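Local coordinates for protein beta-galactosidase (Trichoderma reesei, PDB 3OG2) that probably hydrolyses terminal non-reducing beta-D-galactose residues of beta-D-galactosides, as a glycoside hydrolase of family 35, at residues A[115-120]-A[152-157]; A[144-149]-A[193-198]; A[406-411]-A[453-458]. All coordinates share one frame; numbering follows the deposited sequence.

Contacts 1 and 2 are neighbours in the TIM barrel, with centres about 12 Å apart, and both draw on helix 144-163: its first turns pack against helix 193-205, and residues 152-157 further along pack against the end of strand 110-116. They touch directly, Pro117 CB of contact 1 lying 4.1 Å from Tyr146 OH of contact 2. Contact 1 carries two galactose-binding residues, Ile119 and Asn120, whereas in contact 2 the Tyr195 side chain lies about 9 Å from that of Asn179, another residue of the galactose site. Contact 3 belongs to a separate beta domain, its centre about 42 Å from that of contact 1 and 47 Å from that of contact 2.

Contact 1 (A[115-120]-A[152-157]); sequences PGPYIN and NYVAHI
Pro115 and Pro117 bring the end of strand 110-116 up to one side of helix 144-163, with CA-CA separations of 7.3 Å from Pro115 to Ile157 and 7.0 Å from Pro117 to Val154. In the TIM barrel this is the packing of a beta-alpha-beta crossover: the helix leads from strand 110-116 to the parallel, adjacent strand 172-177. Tyr153 makes the polar link. With CG anti to the backbone N (chi1 167°), its ring extends from the helix to the strand end, and the hydroxyl donates to Pro115 O over 2.7 Å. The hydroxyl oxygen comes in the plane of the Pro115 carbonyl, onto a lone pair (C=O...O angle 136°), and Pro115 O in turn lies at the edge of the tyrosine ring. One bond thus secures the buried hydroxyl and a carbonyl near the end of the strand. Trp79 stacks on the Tyr153 ring, and from within the helix Ile157 CG2 lies over one ring face, offset toward the rim. The same methyl meets Pro115 CB at 3.8 Å, so it packs on the tyrosine and the proline together.

Beyond Pro115 the chain bends sharply. Gly116 has a positive phi (89°), in a conformation where any side chain would collide with the carbonyl oxygen of Pro115, and the peptide bond that follows it is cis. The Pro117 ring then meets Val154 at about a right angle. From this turn the chain runs on to Ile119 and Asn120, both of which bind beta-D-galactose. Tyr118 OH donates to Asn120 OD1 at 2.6 Å, helping to fix the amide. Against the helix, Pro117 CG touches Val154 CG2 at 3.6 Å.

Contact 2 (A[144-149]-A[193-198]); sequences PDYLHA and KPYMQY
Leu147 and Tyr198 meet between the opening turns of two outer helices of the barrel, 144-163 and 193-205. The Leu147 CD1 methyl sits over the centre of one face of the Tyr198 ring, 3.8 Å from the centroid and almost on the ring normal, a CH-pi contact. The other methyl, Leu147 CD2, reaches the rim of the same ring and also comes to the edge of the Tyr195 ring, in its plane, 3.8 Å from Tyr195 CD1. Leucine is therefore wedged between two aromatic residues one helical turn apart.

The axes of segments 144-149 and 193-198 approach to 12.0 Å and are inclined by only 14°, the near-parallel arrangement of successive helices around a TIM barrel. On the buried side of the helix pair, Tyr146 CE2 approaches Tyr195 CE1 at 3.9 Å, and a water joins the two hydroxyls, lying 2.7 Å from Tyr146 OH and donating to Tyr195 OH. Glu178 also hydrogen-bonds Tyr195 OH, so that this buried oxygen has both a carboxylate and a water as partners.

At the outer side His148 ND1 donates weakly to Tyr198 OH, at 3.3 Å with an N-H...O angle of 128°. The stronger partner of both groups is Asp151, one carboxylate oxygen of which bonds Tyr198 OH and the other His148 ND1. A serine in place of Tyr198 would probably leave Leu147 CD1 without its aromatic cover and Asp151 OD1 without its phenol partner. An extended chi1 (-173°) sends the Tyr198 ring toward the first helix, where its OH lies near the imidazole plane of His148.

Contact 3 (A[406-411]-A[453-458]); sequences DFFVVR and HVTDYP
Asp406 and Thr455 form a hydrogen-bonded antiparallel pair in which Asp406 N donates to Thr455 O and Thr455 N to Asp406 O, both at 3.0 Å. Phe408 and His453 repeat the pattern: Phe408 N donates to His453 O at 2.8 Å, and His453 N to Phe408 O at 2.9 Å. The intervening Phe407 and Val454 are a non-hydrogen-bonded pair, and their backbones bond outward, to Leu399 and Ser467 on the flanking strands.

Their side chains share one face, lying side by side with Phe407 CD2 3.6 Å from Val454 CG1; Phe407 CE2 meets the edge of the Tyr457 ring. On the face of Asp406, Phe408, His453 and Thr455 the polar groups look past this pair of strands. Asp406 OD1 accepts from Ala401 N, Thr455 OG1 bonds Pro428 O, and His453 NE2 pairs with Tyr423 OH. Val410 CG2 packs on His453 CD2 at 3.5 Å.

At Thr455 and Asp456 the chain changes direction, and Asp456 forms a salt bridge with Lys498. Two residues, Asp456 and Tyr457, stand opposite the single Leu464 of strand 462-467, which makes a G1 beta bulge that kinks strand 450-459 within the antiparallel sheet of domain 2.

Contact 1 (A[115-120]-A[152-157])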
# COMPACT_ATOMS: atom_id res chain seq x y z
N PRO A 115 -5.09 -6.54 12.70
CA PRO A 115 -6.38 -5.87 12.81
C PRO A 115 -6.45 -4.71 13.81
O PRO A 115 -7.53 -4.16 14.00
CB PRO A 115 -7.32 -7.01 13.27
CG PRO A 115 -6.44 -7.87 14.11
CD PRO A 115 -5.07 -7.83 13.44
N GLY A 116 -5.35 -4.38 14.45
CA GLY A 116 -5.31 -3.29 15.38
C GLY A 116 -5.67 -3.73 16.79
O GLY A 116 -5.05 -4.68 17.29
N PRO A 117 -6.65 -3.13 17.48
CA PRO A 117 -7.58 -2.12 17.00
C PRO A 117 -7.02 -0.82 16.46
O PRO A 117 -7.58 -0.29 15.48
CB PRO A 117 -8.38 -1.74 18.28
CG PRO A 117 -8.26 -2.89 19.20
CD PRO A 117 -6.96 -3.57 18.87
N TYR A 118 -5.89 -0.36 16.97
CA TYR A 118 -5.19 0.79 16.42
C TYR A 118 -4.26 0.31 15.31
O TYR A 118 -3.43 -0.59 15.55
CB TYR A 118 -4.39 1.50 17.53
CG TYR A 118 -3.86 2.80 16.92
CD1 TYR A 118 -4.75 3.84 16.64
CD2 TYR A 118 -2.50 2.96 16.61
CE1 TYR A 118 -4.30 5.03 16.09
CE2 TYR A 118 -2.04 4.14 16.03
CZ TYR A 118 -2.95 5.16 15.77
OH TYR A 118 -2.52 6.33 15.16
N ILE A 119 -4.36 0.92 14.11
CA ILE A 119 -3.49 0.54 13.00
C ILE A 119 -2.62 1.68 12.48
O ILE A 119 -1.66 1.41 11.75
CB ILE A 119 -4.29 -0.08 11.81
CG1 ILE A 119 -5.31 0.88 11.21
CG2 ILE A 119 -4.91 -1.42 12.22
CD1 ILE A 119 -5.87 0.42 9.88
N ASN A 120 -2.92 2.94 12.80
CA ASN A 120 -2.18 4.11 12.26
C ASN A 120 -2.47 4.16 10.76
O ASN A 120 -3.57 4.58 10.40
CB ASN A 120 -0.68 4.02 12.64
CG ASN A 120 -0.06 5.39 12.68
OD1 ASN A 120 -0.52 6.29 13.44
ND2 ASN A 120 0.96 5.65 11.88
N ASN A 152 -16.10 -5.44 21.14
CA ASN A 152 -16.98 -5.99 20.11
C ASN A 152 -16.21 -6.12 18.81
O ASN A 152 -16.32 -7.16 18.12
CB ASN A 152 -18.20 -5.06 19.96
CG ASN A 152 -19.23 -5.67 19.02
OD1 ASN A 152 -19.60 -6.84 19.12
ND2 ASN A 152 -19.76 -4.85 18.10
N TYR A 153 -15.44 -5.12 18.43
CA TYR A 153 -14.69 -5.19 17.18
C TYR A 153 -13.69 -6.32 17.25
O TYR A 153 -13.60 -7.13 16.31
CB TYR A 153 -13.95 -3.83 16.97
CG TYR A 153 -12.91 -3.95 15.89
CD1 TYR A 153 -13.28 -4.09 14.52
CD2 TYR A 153 -11.55 -3.92 16.19
CE1 TYR A 153 -12.26 -4.20 13.53
CE2 TYR A 153 -10.58 -4.04 15.24
CZ TYR A 153 -10.94 -4.18 13.91
OH TYR A 153 -9.97 -4.29 12.95
N VAL A 154 -12.92 -6.43 18.33
CA VAL A 154 -11.89 -7.50 18.32
C VAL A 154 -12.53 -8.85 18.33
O VAL A 154 -12.09 -9.78 17.61
CB VAL A 154 -10.85 -7.32 19.44
CG1 VAL A 154 -9.82 -8.43 19.34
CG2 VAL A 154 -10.23 -5.91 19.34
N ALA A 155 -13.61 -9.04 19.11
CA ALA A 155 -14.26 -10.33 19.14
C ALA A 155 -14.69 -10.76 17.75
O ALA A 155 -14.53 -11.93 17.37
CB ALA A 155 -15.44 -10.28 20.11
N HIS A 156 -15.26 -9.82 16.99
CA HIS A 156 -15.74 -10.15 15.66
C HIS A 156 -14.59 -10.35 14.68
O HIS A 156 -14.53 -11.35 13.95
CB HIS A 156 -16.66 -9.02 15.11
CG HIS A 156 -18.03 -9.15 15.68
ND1 HIS A 156 -18.43 -8.63 16.91
CD2 HIS A 156 -19.12 -9.74 15.12
CE1 HIS A 156 -19.73 -8.94 17.09
NE2 HIS A 156 -20.16 -9.61 16.02
N ILE A 157 -13.65 -9.37 14.61
CA ILE A 157 -12.62 -9.49 13.56
C ILE A 157 -11.64 -10.60 13.87
O ILE A 157 -11.18 -11.30 12.96
CB ILE A 157 -11.92 -8.13 13.33
CG1 ILE A 157 -11.24 -8.10 11.95
CG2 ILE A 157 -10.90 -7.78 14.43
CD1 ILE A 157 -12.20 -8.09 10.78

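Contact 2 (A[144-149]-A[193-198])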
# COMPACT_ATOMS: atom_id res chain seq x y z
N PRO A 144 -10.83 1.58 31.24
CA PRO A 144 -11.80 0.54 30.88
C PRO A 144 -12.81 1.02 29.86
O PRO A 144 -13.35 0.16 29.13
CB PRO A 144 -12.46 0.13 32.20
CG PRO A 144 -12.23 1.36 33.06
CD PRO A 144 -10.90 1.93 32.66
N ASP A 145 -13.09 2.34 29.79
CA ASP A 145 -14.04 2.76 28.75
C ASP A 145 -13.45 2.58 27.36
O ASP A 145 -14.14 2.15 26.43
CB ASP A 145 -14.53 4.19 28.96
CG ASP A 145 -13.42 5.19 29.26
OD1 ASP A 145 -12.23 4.83 29.40
OD2 ASP A 145 -13.70 6.41 29.36
N TYR A 146 -12.15 2.81 27.19
CA TYR A 146 -11.44 2.52 25.94
C TYR A 146 -11.42 1.02 25.71
O TYR A 146 -11.80 0.51 24.63
CB TYR A 146 -9.99 3.10 25.93
CG TYR A 146 -9.27 2.51 24.71
CD1 TYR A 146 -9.64 2.95 23.42
CD2 TYR A 146 -8.31 1.51 24.84
CE1 TYR A 146 -9.01 2.42 22.30
CE2 TYR A 146 -7.70 0.97 23.73
CZ TYR A 146 -8.06 1.43 22.46
OH TYR A 146 -7.45 0.85 21.37
N LEU A 147 -10.95 0.24 26.69
CA LEU A 147 -10.80 -1.21 26.48
C LEU A 147 -12.12 -1.83 26.06
O LEU A 147 -12.23 -2.59 25.09
CB LEU A 147 -10.37 -1.95 27.77
CG LEU A 147 -8.92 -1.69 28.19
CD1 LEU A 147 -8.61 -2.58 29.38
CD2 LEU A 147 -7.93 -1.97 27.05
N HIS A 148 -13.18 -1.47 26.81
CA HIS A 148 -14.43 -2.14 26.52
C HIS A 148 -15.03 -1.60 25.23
O HIS A 148 -15.76 -2.33 24.54
CB HIS A 148 -15.33 -2.03 27.76
CG HIS A 148 -14.74 -2.76 28.93
ND1 HIS A 148 -14.05 -3.95 28.88
CD2 HIS A 148 -14.81 -2.37 30.22
CE1 HIS A 148 -13.68 -4.29 30.12
NE2 HIS A 148 -14.13 -3.35 30.91
N ALA A 149 -14.68 -0.38 24.79
CA ALA A 149 -15.10 0.11 23.47
C ALA A 149 -14.51 -0.73 22.34
O ALA A 149 -15.11 -0.76 21.27
CB ALA A 149 -14.70 1.57 23.28
N LYS A 193 1.99 -3.06 30.81
CA LYS A 193 1.88 -4.50 30.56
C LYS A 193 0.45 -5.05 30.76
O LYS A 193 0.07 -5.90 29.95
CB LYS A 193 2.93 -5.23 31.35
CG LYS A 193 4.36 -4.82 30.93
CD LYS A 193 5.41 -5.65 31.58
CE LYS A 193 6.81 -5.25 31.15
NZ LYS A 193 7.88 -6.08 31.81
N PRO A 194 -0.32 -4.60 31.73
CA PRO A 194 -1.71 -5.03 31.77
C PRO A 194 -2.45 -4.66 30.50
O PRO A 194 -3.26 -5.47 30.00
CB PRO A 194 -2.29 -4.27 33.01
CG PRO A 194 -1.07 -4.19 33.91
CD PRO A 194 0.03 -3.80 32.94
N TYR A 195 -2.22 -3.47 29.94
CA TYR A 195 -2.86 -3.09 28.67
C TYR A 195 -2.46 -4.05 27.56
O TYR A 195 -3.30 -4.62 26.84
CB TYR A 195 -2.50 -1.64 28.32
CG TYR A 195 -2.92 -1.32 26.90
CD1 TYR A 195 -4.25 -1.24 26.58
CD2 TYR A 195 -1.97 -1.12 25.89
CE1 TYR A 195 -4.64 -0.96 25.26
CE2 TYR A 195 -2.34 -0.86 24.60
CZ TYR A 195 -3.68 -0.78 24.29
OH TYR A 195 -4.10 -0.49 23.00
N MET A 196 -1.15 -4.28 27.46
CA MET A 196 -0.66 -5.16 26.38
C MET A 196 -1.25 -6.54 26.48
O MET A 196 -1.61 -7.17 25.49
CB MET A 196 0.87 -5.21 26.42
CG MET A 196 1.57 -3.89 26.18
SD MET A 196 3.25 -3.86 26.89
CE MET A 196 4.04 -4.77 25.61
N GLN A 197 -1.30 -7.07 27.73
CA GLN A 197 -1.86 -8.42 27.89
C GLN A 197 -3.35 -8.44 27.61
O GLN A 197 -3.83 -9.47 27.14
CB GLN A 197 -1.57 -8.93 29.32
CG GLN A 197 -1.93 -10.41 29.41
CD GLN A 197 -1.07 -11.25 28.50
OE1 GLN A 197 0.16 -11.13 28.38
NE2 GLN A 197 -1.76 -12.17 27.82
N TYR A 198 -4.10 -7.38 27.97
CA TYR A 198 -5.54 -7.38 27.63
C TYR A 198 -5.69 -7.52 26.12
O TYR A 198 -6.58 -8.27 25.66
CB TYR A 198 -6.15 -6.07 28.09
CG TYR A 198 -7.66 -6.04 27.96
CD1 TYR A 198 -8.26 -5.62 26.75
CD2 TYR A 198 -8.50 -6.42 29.01
CE1 TYR A 198 -9.62 -5.59 26.61
CE2 TYR A 198 -9.87 -6.39 28.88
CZ TYR A 198 -10.45 -5.98 27.67
OH TYR A 198 -11.81 -5.92 27.56
O HOH W 1 -6.37 -1.57 21.84

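Contact 3 (A[406-411]-A[453-458])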
# COMPACT_ATOMS: atom_id res chain seq x y z
N ASP A 406 28.27 -19.81 2.59
CA ASP A 406 28.36 -18.44 3.09
C ASP A 406 27.81 -17.42 2.09
O ASP A 406 27.72 -17.67 0.89
CB ASP A 406 29.82 -18.07 3.30
CG ASP A 406 30.53 -18.97 4.27
OD1 ASP A 406 29.92 -19.63 5.15
OD2 ASP A 406 31.81 -18.99 4.14
N PHE A 407 27.50 -16.25 2.64
CA PHE A 407 26.96 -15.15 1.85
C PHE A 407 27.71 -13.90 2.22
O PHE A 407 28.09 -13.73 3.42
CB PHE A 407 25.45 -14.95 2.16
CG PHE A 407 24.61 -16.15 1.81
CD1 PHE A 407 24.57 -17.27 2.63
CD2 PHE A 407 23.88 -16.17 0.60
CE1 PHE A 407 23.85 -18.42 2.32
CE2 PHE A 407 23.12 -17.30 0.30
CZ PHE A 407 23.12 -18.42 1.12
N PHE A 408 27.98 -13.00 1.30
CA PHE A 408 28.75 -11.79 1.60
C PHE A 408 28.04 -10.62 0.95
O PHE A 408 27.91 -10.58 -0.28
CB PHE A 408 30.18 -11.88 1.04
CG PHE A 408 30.89 -13.11 1.61
CD1 PHE A 408 30.76 -14.35 1.00
CD2 PHE A 408 31.61 -12.96 2.80
CE1 PHE A 408 31.35 -15.44 1.56
CE2 PHE A 408 32.22 -14.08 3.37
CZ PHE A 408 32.04 -15.31 2.76
N VAL A 409 27.56 -9.70 1.78
CA VAL A 409 26.86 -8.55 1.24
C VAL A 409 27.86 -7.40 1.08
O VAL A 409 28.47 -6.94 2.08
CB VAL A 409 25.68 -8.15 2.16
CG1 VAL A 409 24.98 -6.92 1.54
CG2 VAL A 409 24.76 -9.33 2.36
N VAL A 410 28.02 -6.94 -0.14
CA VAL A 410 29.00 -5.91 -0.47
C VAL A 410 28.30 -4.60 -0.78
O VAL A 410 27.31 -4.59 -1.53
CB VAL A 410 29.82 -6.37 -1.71
CG1 VAL A 410 30.91 -5.35 -2.02
CG2 VAL A 410 30.39 -7.79 -1.54
N ARG A 411 28.77 -3.49 -0.20
CA ARG A 411 28.23 -2.18 -0.50
C ARG A 411 29.39 -1.20 -0.56
O ARG A 411 30.50 -1.47 -0.09
CB ARG A 411 27.19 -1.74 0.55
CG ARG A 411 27.77 -1.60 1.95
CD ARG A 411 26.78 -0.85 2.81
NE ARG A 411 27.08 -0.77 4.23
CZ ARG A 411 27.89 0.18 4.72
NH1 ARG A 411 28.49 1.08 3.94
NH2 ARG A 411 28.08 0.19 6.05
N HIS A 453 27.60 -11.96 -2.82
CA HIS A 453 28.47 -13.01 -3.35
C HIS A 453 28.28 -14.24 -2.48
O HIS A 453 27.93 -14.11 -1.30
CB HIS A 453 29.92 -12.59 -3.38
CG HIS A 453 30.18 -11.32 -4.12
ND1 HIS A 453 29.54 -10.96 -5.30
CD2 HIS A 453 31.03 -10.31 -3.88
CE1 HIS A 453 30.00 -9.77 -5.73
NE2 HIS A 453 30.91 -9.36 -4.86
N VAL A 454 28.49 -15.44 -3.03
CA VAL A 454 28.29 -16.65 -2.25
C VAL A 454 29.48 -17.60 -2.37
O VAL A 454 30.22 -17.59 -3.34
CB VAL A 454 27.02 -17.42 -2.71
CG1 VAL A 454 25.75 -16.58 -2.47
CG2 VAL A 454 27.07 -17.81 -4.17
N THR A 455 29.64 -18.43 -1.33
CA THR A 455 30.57 -19.56 -1.41
C THR A 455 29.85 -20.85 -0.98
O THR A 455 28.93 -20.82 -0.12
CB THR A 455 31.89 -19.38 -0.64
OG1 THR A 455 31.63 -19.33 0.76
CG2 THR A 455 32.62 -18.09 -1.03
N ASP A 456 30.28 -21.98 -1.53
CA ASP A 456 29.69 -23.29 -1.31
C ASP A 456 28.18 -23.23 -1.32
O ASP A 456 27.47 -23.63 -0.37
CB ASP A 456 30.19 -23.88 0.02
CG ASP A 456 31.68 -24.17 -0.16
OD1 ASP A 456 32.02 -25.09 -0.96
OD2 ASP A 456 32.51 -23.50 0.46
N TYR A 457 27.65 -22.68 -2.42
CA TYR A 457 26.21 -22.49 -2.57
C TYR A 457 25.64 -23.71 -3.25
O TYR A 457 26.02 -24.01 -4.41
CB TYR A 457 25.98 -21.22 -3.39
CG TYR A 457 24.52 -20.91 -3.59
CD1 TYR A 457 23.83 -21.43 -4.71
CD2 TYR A 457 23.81 -20.13 -2.68
CE1 TYR A 457 22.49 -21.17 -4.91
CE2 TYR A 457 22.47 -19.86 -2.89
CZ TYR A 457 21.83 -20.37 -4.01
OH TYR A 457 20.49 -20.13 -4.21
N PRO A 458 24.71 -24.43 -2.63
CA PRO A 458 24.20 -25.63 -3.28
C PRO A 458 23.18 -25.33 -4.39
O PRO A 458 22.26 -24.50 -4.24
CB PRO A 458 23.47 -26.36 -2.14
CG PRO A 458 23.28 -25.34 -1.08
CD PRO A 458 24.18 -24.19 -1.29